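Ydr267cp (Saccharomyces cerevisiae, PDB 2HES) acts in the cytosolic iron-sulfur protein assembly machinery as an essential WD40 beta-propeller component needed for maturation of extramitochondrial Fe/S proteins. Local coordinates at residues 198-203 with 214-219. Numbering follows the deposited sequence.
Sequences GTVWSS and LCSGSD
Trp201 and Asp219 make the one direct side-chain-to-side-chain hydrogen bond of this contact: indole NE1 donates to OD1 at 2.8 Å. OD1 sits almost in the ring plane, yet the N-H arrives from above the carboxylate, whose plane is turned 59° from the indole. The other oxygen, OD2, runs alongside Thr199 and accepts from a water 2.6 Å away that also bonds Thr199 OG1. Asp219 is tied by its backbone too, its N donating to Thr199 O at 2.9 Å in the carbonyl plane. That oxygen takes a second bond, from Ser218 OG, which approaches well above the plane; chi1 of 168° sets this hydroxyl anti to Ser218 N, and it also accepts from Asp220 N. With an alanine at Asp219, Trp201 NE1 would probably lose its acceptor and the indole be held less firmly in rotation.

Further along, Trp201 N donates to Gly217 O (3.0 Å) and Gly217 N to Ser202 O (3.1 Å). The antiparallel register slips by one residue between Val200 and Ser202, which identifies a beta bulge at Trp201.

Outside the polar network the packing is in small apolar patches. Thr199 CG2 lies 3.6 Å above one indole face, offset toward the rim, while Val200 CG1 meets Ser216 CB at 3.8 Å. Leu214 spreads both methyls against Ser203, CD2 coming to 3.7 Å from CB. Ser216 OG bonds His196 NE2 and Trp226 NE1, the Ser-His-Trp part of the network familiar from WD40 blades.

The chemistry therefore implies that the two inner strands of this propeller blade are joined by a pair of backbone bonds at Gly217, beside the bulge, and, where strand 213-218 ends, by serine, aspartate and indole groups that tie the start of strand 200-205 to the turn after Ser218 and probably steady both.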
loop_
_atom_site.group_PDB
_atom_site.type_symbol
_atom_site.label_atom_id
_atom_site.label_comp_id
_atom_site.label_asym_id
_atom_site.label_seq_id
_atom_site.Cartn_x
_atom_site.Cartn_y
_atom_site.Cartn_z
ATOM N N GLY A 198 -13.178 12.486 4.227
ATOM C CA GLY A 198 -13.807 11.195 3.959
ATOM C C GLY A 198 -12.755 10.136 4.137
ATOM O O GLY A 198 -11.632 10.443 4.516
ATOM N N THR A 199 -13.117 8.902 3.811
ATOM C CA THR A 199 -12.208 7.740 4.024
ATOM C C THR A 199 -10.820 7.987 3.453
ATOM O O THR A 199 -10.672 8.417 2.300
ATOM C CB THR A 199 -12.823 6.543 3.280
ATOM O OG1 THR A 199 -13.996 6.172 4.001
ATOM C CG2 THR A 199 -11.844 5.339 3.164
ATOM N N VAL A 200 -9.794 7.662 4.245
ATOM C CA VAL A 200 -8.432 7.679 3.731
ATOM C C VAL A 200 -8.147 6.244 3.283
ATOM O O VAL A 200 -8.206 5.334 4.106
ATOM C CB VAL A 200 -7.426 8.126 4.775
ATOM C CG1 VAL A 200 -6.072 8.357 4.112
ATOM C CG2 VAL A 200 -7.908 9.431 5.570
ATOM N N TRP A 201 -7.875 6.086 1.995
ATOM C CA TRP A 201 -7.726 4.756 1.352
ATOM C C TRP A 201 -6.322 4.228 1.451
ATOM O O TRP A 201 -6.117 2.998 1.479
ATOM C CB TRP A 201 -8.125 4.827 -0.131
ATOM C CG TRP A 201 -9.671 4.786 -0.259
ATOM C CD1 TRP A 201 -10.515 5.834 -0.409
ATOM C CD2 TRP A 201 -10.476 3.609 -0.233
ATOM N NE1 TRP A 201 -11.841 5.385 -0.471
ATOM C CE2 TRP A 201 -11.839 4.018 -0.377
ATOM C CE3 TRP A 201 -10.183 2.240 -0.127
ATOM C CZ2 TRP A 201 -12.910 3.093 -0.388
ATOM C CZ3 TRP A 201 -11.255 1.308 -0.161
ATOM C CH2 TRP A 201 -12.600 1.752 -0.288
ATOM N N SER A 202 -5.362 5.125 1.466
ATOM C CA SER A 202 -3.936 4.706 1.513
ATOM C C SER A 202 -3.056 5.872 1.820
ATOM O O SER A 202 -3.463 7.030 1.688
ATOM C CB SER A 202 -3.492 4.061 0.199
ATOM O OG SER A 202 -3.336 5.056 -0.787
ATOM N N SER A 203 -1.843 5.555 2.240
ATOM C CA SER A 203 -0.807 6.581 2.418
ATOM C C SER A 203 0.545 6.005 2.019
ATOM O O SER A 203 0.690 4.761 1.785
ATOM C CB SER A 203 -0.776 7.031 3.867
ATOM O OG SER A 203 -0.203 6.056 4.713
ATOM N N LEU A 214 4.504 12.341 4.715
ATOM C CA LEU A 214 3.635 11.246 4.252
ATOM C C LEU A 214 2.612 11.830 3.283
ATOM O O LEU A 214 2.153 12.954 3.535
ATOM C CB LEU A 214 2.891 10.666 5.474
ATOM C CG LEU A 214 1.907 9.547 5.252
ATOM C CD1 LEU A 214 2.596 8.255 5.654
ATOM C CD2 LEU A 214 0.596 9.753 6.036
ATOM N N CYS A 215 2.251 11.111 2.206
ATOM C CA CYS A 215 1.082 11.560 1.416
ATOM C C CYS A 215 -0.061 10.589 1.599
ATOM O O CYS A 215 0.130 9.380 1.896
ATOM C CB CYS A 215 1.428 11.711 -0.063
ATOM S SG CYS A 215 1.923 10.143 -0.894
ATOM N N SER A 216 -1.268 11.096 1.477
ATOM C CA SER A 216 -2.463 10.248 1.688
ATOM C C SER A 216 -3.563 10.620 0.688
ATOM O O SER A 216 -3.677 11.778 0.272
ATOM C CB SER A 216 -3.026 10.404 3.112
ATOM O OG SER A 216 -3.358 11.786 3.367
ATOM N N GLY A 217 -4.379 9.636 0.315
ATOM C CA GLY A 217 -5.396 9.860 -0.714
ATOM C C GLY A 217 -6.746 9.465 -0.192
ATOM O O GLY A 217 -6.850 8.496 0.526
ATOM N N SER A 218 -7.795 10.253 -0.499
ATOM C CA SER A 218 -9.061 10.112 0.183
ATOM C C SER A 218 -10.311 10.104 -0.739
ATOM O O SER A 218 -10.202 10.500 -1.906
ATOM C CB SER A 218 -9.174 11.211 1.259
ATOM O OG SER A 218 -10.470 11.343 1.794
ATOM N N ASP A 219 -11.430 9.614 -0.185
ATOM C CA ASP A 219 -12.783 9.793 -0.757
ATOM C C ASP A 219 -13.084 11.254 -1.047
ATOM O O ASP A 219 -13.901 11.563 -1.958
ATOM C CB ASP A 219 -13.829 9.267 0.225
ATOM C CG ASP A 219 -14.305 7.855 -0.130
ATOM O OD1 ASP A 219 -13.787 7.273 -1.087
ATOM O OD2 ASP A 219 -15.167 7.331 0.571
HETATM O O HOH W 1 -16.056 9.050 3.336
HETATM O O HOH W 2 -15.641 5.067 1.820
HETATM O O HOH W 3 -5.464 6.811 -1.527
#